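Long-range contacts in hypothetical sugar binding protein (Bacteroides thetaiotaomicron, PDB 3SEE), which is of unknown function but, with its galactose-binding-like domain, probably binds sugars: residues Val21-Asn27 and Glu35-Asn41; Asn41-Thr47 and Thr74-Ala79; Ser110-Lys114 and Val164-Met168. All coordinates share one frame; numbering follows the deposited sequence. Where two conformers were deposited one is given.

Contact 1 (Val21-Asn27 and Glu35-Asn41); sequences VTNKVTN and EWFIMNN
The Phe37 ring receives Val25 at a slant, methyl CG2 of Val25 lying 3.6 Å from CD1 of Phe37, while Pro28, Ala31 and Phe80 also touch the Phe37 side chain. The Trp36 indole is met just as obliquely by Val21: CG2 of Val21 comes to 4.0 Å from CD1 of Trp36, and both valine methyls rest against the tryptophan CB. Phe17 adds a second ring to this cluster, and the backbone O of Asn14 accepts the hydrogen bond from NE1 of Trp36. The Asn41 amide behaves differently, since its partner lies in the amide's own plane: ND2 of Asn41 donates to O of Thr26 at 2.9 Å, nearly straight at 166°. Lys24 runs extended until a bend at its last torsion (chi4 -89°) turns NZ toward the neighbouring strand, where it reaches O of Asn40 at 3.0 Å from above the carbonyl plane. One water bridges the two segments, donating to O of Val25 and OD1 of Asn41 and accepting from NZ of Lys24 and N of Asn40. In the backbone, N of Ile38 bonds to O of Asn23 at 2.8 Å and N of Val25 to O of Ile38 at 3.1 Å. Ile38 thus grips the residues before and after Lys24, the pattern of a parallel bridge, here adding a short edge strand to the mixed sheet of a galactose-binding-like beta sandwich.

Contact 2 (Asn41-Thr47 and Thr74-Ala79); sequences NEADGVT and TSWYKA. With NA (sodium ion), chain B.
Two loops at one end of the beta sandwich meet here: 41-47, leading from strand 36-40 to strand 48-53 in the other sheet, and 74-79, which runs into strand 79-85. Glu42 carries the junction. A bend at its second torsion (chi2 -78°) folds the carboxylate onto the facing loop, where OE2 of Glu42 takes the N-H of Ser75 at 2.8 Å and 171°, on its syn side but tilted out of the carboxylate plane. A water also donates to OE2 and links weakly to NZ of Lys78; the opposite charges, OE2 of Glu42 and NZ of Lys78, remain 4.8 Å apart. CG of Glu42 lies 3.9 Å from CB of Ala79 and 4.0 Å from CG2 of Thr74. With an alanine at this position, the N-H of Ser75 would probably be left without its carboxylate acceptor and a gap opened beside Thr74 and Ala79. The pairing of strands 36-40 and 79-85 carries over into the loops through an almost straight bond from N of Asn41 to O of Lys78, 2.8 Å long; the Asn41 amide, already bonded to Thr26, also reaches O of Tyr77 through a water. A type II beta turn from Ala43 to Val46 brings the chain back, and CG1 of Val46 touches CG2 of Thr74 at 3.8 Å. Thr47 binds the sodium ion through O at 2.4 Å, with two waters and Thr48 OG1 as further ligands.

Contact 3 (Ser110-Lys114 and Val164-Met168); sequences SVYIK and VYYDM
Ile113 sets its terminal methyl over one face of the Tyr166 ring in a CH-pi contact: CD1 of Ile113 stands 4.2 Å from the ring centroid of Tyr166, 24° off the normal and offset toward the rim, nearest CD1 of Tyr166. An extended second torsion in Ile113 (chi2 180°) carries this methyl toward the opposite sheet. Met168, a selenomethionine, closes on the same methyl from another direction. The bend at its second torsion swings the chain back, leaving CE of Met168 3.8 Å from CD1 of Ile113, with the two side chains crossing at about a right angle. Phe131 touches both residues and helps to enclose this tight end. The arrangement belongs to the core of a beta sandwich: strand 108-115 lies in the six-stranded mixed sheet, strand 160-167 in the eight-stranded antiparallel one, and the facing segments run nearly parallel, 19° apart with their axes 9.5 Å from each other. The separation is spanned mainly by side chains. CG1 of Val111 still lies against the Tyr166 ring, 3.8 Å from CE1 of Tyr166 and neither over its face nor at its edge, the two side chains sliding past each other in opposite directions. Looser is the valine pair, where CG2 of Val111 and CG1 of Val164 come no nearer than 4.3 Å; Val111 has a second conformer, which makes its methyl contacts less certain. Leu96 and Phe98 of strand 93-102 also touch Val111. OH of Tyr166 passes 3.2 Å from O of Val111 but finds its hydrogen-bond partner in O of Ala147. Toward solvent, Tyr165 and Asp167, alternating along the strand with the buried Val164 and Tyr166, are partly exposed, and the chain turns a corner at Met168.

In the fold
Contacts 1 and 2 follow directly on one another, sharing Asn41 and lying with their centres about 12 Å apart. A probable hydrogen bond, ND2 of Asn40 to O of Thr47 at 2.9 Å, connects them at the sodium site, because that same carbonyl oxygen binds the ion; the Asn40 side chain itself comes to about 4 Å from the sodium. Contact 3 lies deeper, its centre about 19 Å from that of contact 1 and about 21 Å from that of contact 2. It shares the mixed sheet with contact 1 without touching it, nearest atoms being about 7 Å apart, yet it meets contact 2 where OH of Tyr112 probably bonds to O of Trp76 at 2.7 Å.

Contact 1 (Val21-Asn27 and Glu35-Asn41)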
# COMPACT_ATOMS: atom_id res chain seq x y z
N VAL A 21 17.18 -1.86 -2.63
CA VAL A 21 16.06 -2.67 -3.10
C VAL A 21 15.99 -2.63 -4.60
O VAL A 21 15.79 -1.56 -5.19
CB VAL A 21 14.74 -2.12 -2.55
CG1 VAL A 21 13.54 -2.88 -3.15
CG2 VAL A 21 14.73 -2.20 -1.01
N THR A 22 16.15 -3.80 -5.23
CA THR A 22 16.02 -3.92 -6.70
C THR A 22 15.07 -5.03 -7.12
O THR A 22 14.66 -5.05 -8.29
CB THR A 22 17.40 -4.18 -7.37
OG1 THR A 22 17.97 -5.36 -6.79
CG2 THR A 22 18.34 -2.97 -7.22
N ASN A 23 14.70 -5.91 -6.19
CA ASN A 23 13.86 -7.06 -6.57
C ASN A 23 12.49 -6.67 -7.07
O ASN A 23 11.72 -6.01 -6.41
CB ASN A 23 13.69 -8.06 -5.47
CG ASN A 23 14.96 -8.83 -5.18
OD1 ASN A 23 15.86 -8.94 -6.02
ND2 ASN A 23 15.02 -9.38 -3.99
N LYS A 24 12.23 -7.09 -8.29
CA LYS A 24 10.97 -6.90 -8.95
C LYS A 24 10.26 -8.23 -9.03
O LYS A 24 10.88 -9.25 -9.33
CB LYS A 24 11.26 -6.39 -10.35
CG LYS A 24 10.10 -6.12 -11.19
CD LYS A 24 10.49 -5.13 -12.29
CE LYS A 24 9.26 -4.39 -12.67
NZ LYS A 24 8.54 -5.05 -13.69
N VAL A 25 8.95 -8.22 -8.81
CA VAL A 25 8.13 -9.40 -9.05
C VAL A 25 7.02 -9.02 -9.99
O VAL A 25 6.65 -7.84 -10.04
CB VAL A 25 7.55 -10.02 -7.75
CG1 VAL A 25 8.68 -10.50 -6.82
CG2 VAL A 25 6.63 -9.05 -7.02
N THR A 26 6.44 -10.01 -10.68
CA THR A 26 5.29 -9.77 -11.53
C THR A 26 3.98 -10.03 -10.82
O THR A 26 2.93 -9.65 -11.31
CB THR A 26 5.38 -10.61 -12.80
OG1 THR A 26 5.43 -11.97 -12.42
CG2 THR A 26 6.60 -10.21 -13.64
N ASN A 27 4.04 -10.68 -9.66
CA ASN A 27 2.85 -10.87 -8.81
C ASN A 27 3.35 -11.01 -7.38
O ASN A 27 4.35 -11.71 -7.15
CB ASN A 27 2.06 -12.12 -9.23
CG ASN A 27 0.72 -12.26 -8.53
OD1 ASN A 27 0.67 -12.48 -7.32
ND2 ASN A 27 -0.37 -12.15 -9.29
N GLU A 35 11.02 -8.68 2.84
CA GLU A 35 11.88 -7.91 1.95
C GLU A 35 10.93 -6.95 1.26
O GLU A 35 9.73 -7.23 1.21
CB GLU A 35 12.51 -8.84 0.92
CG GLU A 35 13.42 -9.87 1.54
CD GLU A 35 14.33 -10.56 0.56
OE1 GLU A 35 14.23 -10.28 -0.66
OE2 GLU A 35 15.13 -11.39 1.04
N TRP A 36 11.45 -5.84 0.73
CA TRP A 36 10.68 -5.04 -0.20
C TRP A 36 10.71 -5.64 -1.60
O TRP A 36 11.71 -6.21 -2.02
CB TRP A 36 11.23 -3.61 -0.26
CG TRP A 36 11.08 -2.87 1.01
CD1 TRP A 36 12.05 -2.62 1.93
CD2 TRP A 36 9.88 -2.25 1.51
NE1 TRP A 36 11.53 -1.90 2.97
CE2 TRP A 36 10.20 -1.67 2.74
CE3 TRP A 36 8.55 -2.18 1.06
CZ2 TRP A 36 9.26 -0.98 3.50
CZ3 TRP A 36 7.64 -1.49 1.81
CH2 TRP A 36 8.00 -0.92 3.03
N PHE A 37 9.61 -5.46 -2.32
CA PHE A 37 9.56 -5.77 -3.73
C PHE A 37 9.00 -4.60 -4.51
O PHE A 37 8.24 -3.78 -3.98
CB PHE A 37 8.78 -7.07 -4.01
CG PHE A 37 7.33 -7.04 -3.64
CD1 PHE A 37 6.40 -6.54 -4.51
CD2 PHE A 37 6.90 -7.55 -2.44
CE1 PHE A 37 5.04 -6.56 -4.18
CE2 PHE A 37 5.56 -7.57 -2.11
CZ PHE A 37 4.63 -7.09 -2.99
N ILE A 38 9.37 -4.56 -5.78
CA ILE A 38 8.86 -3.59 -6.73
C ILE A 38 7.85 -4.26 -7.62
O ILE A 38 8.16 -5.26 -8.28
CB ILE A 38 9.99 -2.98 -7.56
CG1 ILE A 38 10.97 -2.25 -6.66
CG2 ILE A 38 9.41 -2.08 -8.65
CD1 ILE A 38 12.33 -1.97 -7.32
N MSE A 39 6.61 -3.76 -7.62
CA MSE A 39 5.61 -4.12 -8.62
C MSE A 39 5.51 -3.00 -9.63
O MSE A 39 5.24 -1.85 -9.27
CB MSE A 39 4.24 -4.37 -7.99
CG MSE A 39 3.97 -5.83 -7.68
SE MSE A 39 3.55 -6.91 -9.22
CE MSE A 39 1.75 -6.36 -9.36
N ASN A 40 5.78 -3.31 -10.90
CA ASN A 40 5.57 -2.38 -11.99
C ASN A 40 5.15 -3.17 -13.20
O ASN A 40 5.97 -3.57 -14.04
CB ASN A 40 6.83 -1.55 -12.26
CG ASN A 40 6.61 -0.49 -13.31
OD1 ASN A 40 5.53 -0.40 -13.91
ND2 ASN A 40 7.66 0.30 -13.55
N ASN A 41 3.85 -3.42 -13.28
CA ASN A 41 3.21 -4.04 -14.41
C ASN A 41 2.51 -3.03 -15.30
O ASN A 41 1.81 -3.41 -16.22
CB ASN A 41 2.26 -5.18 -14.00
CG ASN A 41 2.97 -6.37 -13.42
OD1 ASN A 41 4.17 -6.59 -13.64
ND2 ASN A 41 2.21 -7.19 -12.68
O HOH W 1 12.35 -8.91 -2.61
O HOH W 2 6.30 -5.95 -11.95

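Contact 2 (Asn41-Thr47 and Thr74-Ala79)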
# COMPACT_ATOMS: atom_id res chain seq x y z
N ASN A 41 3.85 -3.42 -13.28
CA ASN A 41 3.21 -4.04 -14.41
C ASN A 41 2.51 -3.03 -15.30
O ASN A 41 1.81 -3.41 -16.22
CB ASN A 41 2.26 -5.18 -14.00
CG ASN A 41 2.97 -6.37 -13.42
OD1 ASN A 41 4.17 -6.59 -13.64
ND2 ASN A 41 2.21 -7.19 -12.68
N GLU A 42 2.71 -1.74 -15.06
CA GLU A 42 2.30 -0.74 -16.03
C GLU A 42 3.14 -0.91 -17.29
O GLU A 42 4.26 -1.44 -17.24
CB GLU A 42 2.45 0.68 -15.46
CG GLU A 42 1.48 1.02 -14.33
CD GLU A 42 0.10 1.35 -14.81
OE1 GLU A 42 -0.04 1.90 -15.92
OE2 GLU A 42 -0.85 1.18 -14.03
N ALA A 43 2.63 -0.44 -18.40
CA ALA A 43 3.33 -0.48 -19.67
C ALA A 43 4.72 0.12 -19.53
O ALA A 43 4.92 1.11 -18.78
CB ALA A 43 2.54 0.29 -20.71
N ASP A 44 5.66 -0.42 -20.29
CA ASP A 44 7.00 0.12 -20.37
C ASP A 44 6.93 1.62 -20.58
O ASP A 44 6.26 2.10 -21.49
CB ASP A 44 7.75 -0.56 -21.51
CG ASP A 44 9.13 0.01 -21.70
OD1 ASP A 44 9.25 1.01 -22.46
OD2 ASP A 44 10.08 -0.52 -21.08
N GLY A 45 7.65 2.36 -19.74
CA GLY A 45 7.77 3.80 -19.84
C GLY A 45 6.81 4.61 -19.00
O GLY A 45 6.99 5.82 -18.87
N VAL A 46 5.81 3.98 -18.39
CA VAL A 46 4.80 4.71 -17.62
C VAL A 46 5.33 5.21 -16.28
O VAL A 46 5.15 6.39 -15.94
CB VAL A 46 3.55 3.84 -17.43
CG1 VAL A 46 2.57 4.45 -16.39
CG2 VAL A 46 2.80 3.65 -18.78
N THR A 47 5.97 4.33 -15.51
CA THR A 47 6.50 4.71 -14.21
C THR A 47 7.82 3.99 -13.97
O THR A 47 8.12 2.96 -14.59
CB THR A 47 5.45 4.47 -13.07
OG1 THR A 47 6.01 4.84 -11.80
CG2 THR A 47 4.99 3.02 -13.03
N THR A 74 -1.79 5.63 -12.51
CA THR A 74 -1.44 4.23 -12.50
C THR A 74 -2.43 3.41 -11.68
O THR A 74 -3.10 3.91 -10.77
CB THR A 74 0.02 4.02 -12.05
OG1 THR A 74 0.21 4.49 -10.71
CG2 THR A 74 1.02 4.72 -12.96
N SER A 75 -2.48 2.13 -12.01
CA SER A 75 -3.46 1.19 -11.45
C SER A 75 -3.04 0.67 -10.09
O SER A 75 -1.89 0.29 -9.91
CB SER A 75 -3.57 -0.01 -12.38
OG SER A 75 -4.27 -1.08 -11.76
N TRP A 76 -3.99 0.55 -9.16
CA TRP A 76 -3.70 0.10 -7.81
C TRP A 76 -3.05 -1.26 -7.76
O TRP A 76 -2.32 -1.55 -6.81
CB TRP A 76 -4.98 0.12 -6.96
CG TRP A 76 -6.03 -0.87 -7.33
CD1 TRP A 76 -7.08 -0.68 -8.16
CD2 TRP A 76 -6.15 -2.23 -6.87
NE1 TRP A 76 -7.85 -1.81 -8.23
CE2 TRP A 76 -7.31 -2.77 -7.43
CE3 TRP A 76 -5.42 -3.02 -5.97
CZ2 TRP A 76 -7.71 -4.08 -7.21
CZ3 TRP A 76 -5.82 -4.32 -5.74
CH2 TRP A 76 -6.96 -4.84 -6.36
N TYR A 77 -3.34 -2.11 -8.74
CA TYR A 77 -2.84 -3.49 -8.73
C TYR A 77 -1.62 -3.69 -9.64
O TYR A 77 -1.14 -4.81 -9.76
CB TYR A 77 -3.96 -4.49 -9.07
CG TYR A 77 -4.59 -4.32 -10.42
CD1 TYR A 77 -4.09 -4.97 -11.55
CD2 TYR A 77 -5.69 -3.52 -10.59
CE1 TYR A 77 -4.69 -4.80 -12.81
CE2 TYR A 77 -6.29 -3.34 -11.83
CZ TYR A 77 -5.79 -3.98 -12.94
OH TYR A 77 -6.39 -3.82 -14.19
N LYS A 78 -1.15 -2.63 -10.28
CA LYS A 78 -0.02 -2.74 -11.21
C LYS A 78 1.29 -2.14 -10.72
O LYS A 78 2.33 -2.68 -11.03
CB LYS A 78 -0.34 -2.13 -12.57
CG LYS A 78 -1.49 -2.81 -13.30
CD LYS A 78 -1.64 -2.23 -14.70
CE LYS A 78 -2.89 -2.74 -15.34
NZ LYS A 78 -3.02 -2.14 -16.72
N ALA A 79 1.26 -1.00 -10.02
CA ALA A 79 2.50 -0.28 -9.70
C ALA A 79 2.50 0.15 -8.24
O ALA A 79 1.72 1.03 -7.83
CB ALA A 79 2.66 0.93 -10.62
NA NA B . 9.96 3.06 -16.08
O HOH W 3 -0.52 -6.47 -12.03
O HOH W 4 -0.05 -3.12 -18.17
O HOH W 5 -3.08 1.07 -15.82
O HOH W 6 9.12 5.24 -16.82
O HOH W 7 11.48 3.15 -17.88

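Contact 3 (Ser110-Lys114 and Val164-Met168)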
# COMPACT_ATOMS: atom_id res chain seq x y z
N SER A 110 -0.48 6.79 -0.98
CA SER A 110 -1.54 5.86 -0.68
C SER A 110 -1.03 4.54 -0.16
O SER A 110 0.12 4.17 -0.39
CB SER A 110 -2.37 5.62 -1.93
OG SER A 110 -2.77 6.86 -2.53
N VAL A 111 -1.92 3.82 0.50
CA VAL A 111 -1.64 2.56 1.18
C VAL A 111 -2.82 1.61 1.02
O VAL A 111 -3.97 2.05 1.11
CB VAL A 111 -1.55 2.81 2.70
CG1 VAL A 111 -1.39 1.50 3.48
CG2 VAL A 111 -0.44 3.79 3.00
N TYR A 112 -2.57 0.31 0.92
CA TYR A 112 -3.56 -0.71 1.24
C TYR A 112 -2.79 -1.94 1.74
O TYR A 112 -1.57 -2.04 1.57
CB TYR A 112 -4.51 -1.04 0.07
CG TYR A 112 -3.88 -1.59 -1.19
CD1 TYR A 112 -3.50 -2.92 -1.27
CD2 TYR A 112 -3.64 -0.78 -2.28
CE1 TYR A 112 -2.92 -3.44 -2.42
CE2 TYR A 112 -3.05 -1.29 -3.44
CZ TYR A 112 -2.71 -2.62 -3.50
OH TYR A 112 -2.12 -3.17 -4.63
N ILE A 113 -3.52 -2.88 2.35
CA ILE A 113 -2.93 -4.11 2.88
C ILE A 113 -3.84 -5.25 2.45
O ILE A 113 -5.01 -5.32 2.85
CB ILE A 113 -2.76 -4.06 4.42
CG1 ILE A 113 -2.07 -2.77 4.88
CG2 ILE A 113 -1.94 -5.30 4.87
CD1 ILE A 113 -1.88 -2.66 6.41
N LYS A 114 -3.32 -6.12 1.59
CA LYS A 114 -4.12 -7.09 0.84
C LYS A 114 -3.63 -8.51 1.08
O LYS A 114 -2.45 -8.78 1.25
CB LYS A 114 -4.08 -6.77 -0.67
CG LYS A 114 -5.08 -7.54 -1.50
CD LYS A 114 -5.07 -7.09 -2.95
CE LYS A 114 -6.14 -7.75 -3.79
NZ LYS A 114 -5.91 -9.22 -3.95
N VAL A 164 -1.67 5.97 9.16
CA VAL A 164 -2.99 5.42 9.00
C VAL A 164 -3.13 4.19 9.89
O VAL A 164 -2.26 3.32 9.91
CB VAL A 164 -3.34 5.12 7.53
CG1 VAL A 164 -2.31 4.21 6.86
CG2 VAL A 164 -4.77 4.52 7.44
N TYR A 165 -4.28 4.11 10.58
CA TYR A 165 -4.63 2.92 11.34
C TYR A 165 -5.50 1.98 10.54
O TYR A 165 -6.43 2.41 9.84
CB TYR A 165 -5.37 3.30 12.65
CG TYR A 165 -4.48 3.71 13.79
CD1 TYR A 165 -3.75 4.86 13.73
CD2 TYR A 165 -4.34 2.90 14.91
CE1 TYR A 165 -2.90 5.23 14.78
CE2 TYR A 165 -3.51 3.27 15.97
CZ TYR A 165 -2.81 4.42 15.87
OH TYR A 165 -1.97 4.78 16.91
N TYR A 166 -5.18 0.71 10.67
CA TYR A 166 -5.97 -0.37 10.10
C TYR A 166 -6.52 -1.26 11.21
O TYR A 166 -5.90 -1.40 12.27
CB TYR A 166 -5.10 -1.23 9.11
CG TYR A 166 -5.03 -0.58 7.73
CD1 TYR A 166 -4.05 0.33 7.42
CD2 TYR A 166 -6.00 -0.85 6.79
CE1 TYR A 166 -4.06 0.96 6.17
CE2 TYR A 166 -6.02 -0.22 5.57
CZ TYR A 166 -5.04 0.68 5.25
OH TYR A 166 -5.02 1.37 4.05
N ASP A 167 -7.66 -1.89 10.93
CA ASP A 167 -8.24 -2.89 11.84
C ASP A 167 -8.06 -4.25 11.18
O ASP A 167 -8.78 -4.61 10.26
CB ASP A 167 -9.71 -2.59 12.09
CG ASP A 167 -10.31 -3.45 13.18
OD1 ASP A 167 -9.66 -4.43 13.60
OD2 ASP A 167 -11.44 -3.11 13.63
N MSE A 168 -7.08 -5.01 11.66
CA MSE A 168 -6.87 -6.36 11.14
C MSE A 168 -8.02 -7.30 11.53
O MSE A 168 -8.12 -8.41 10.98
CB MSE A 168 -5.51 -6.91 11.58
CG MSE A 168 -4.34 -6.49 10.71
SE MSE A 168 -4.31 -4.59 10.27
CE MSE A 168 -2.56 -4.66 9.54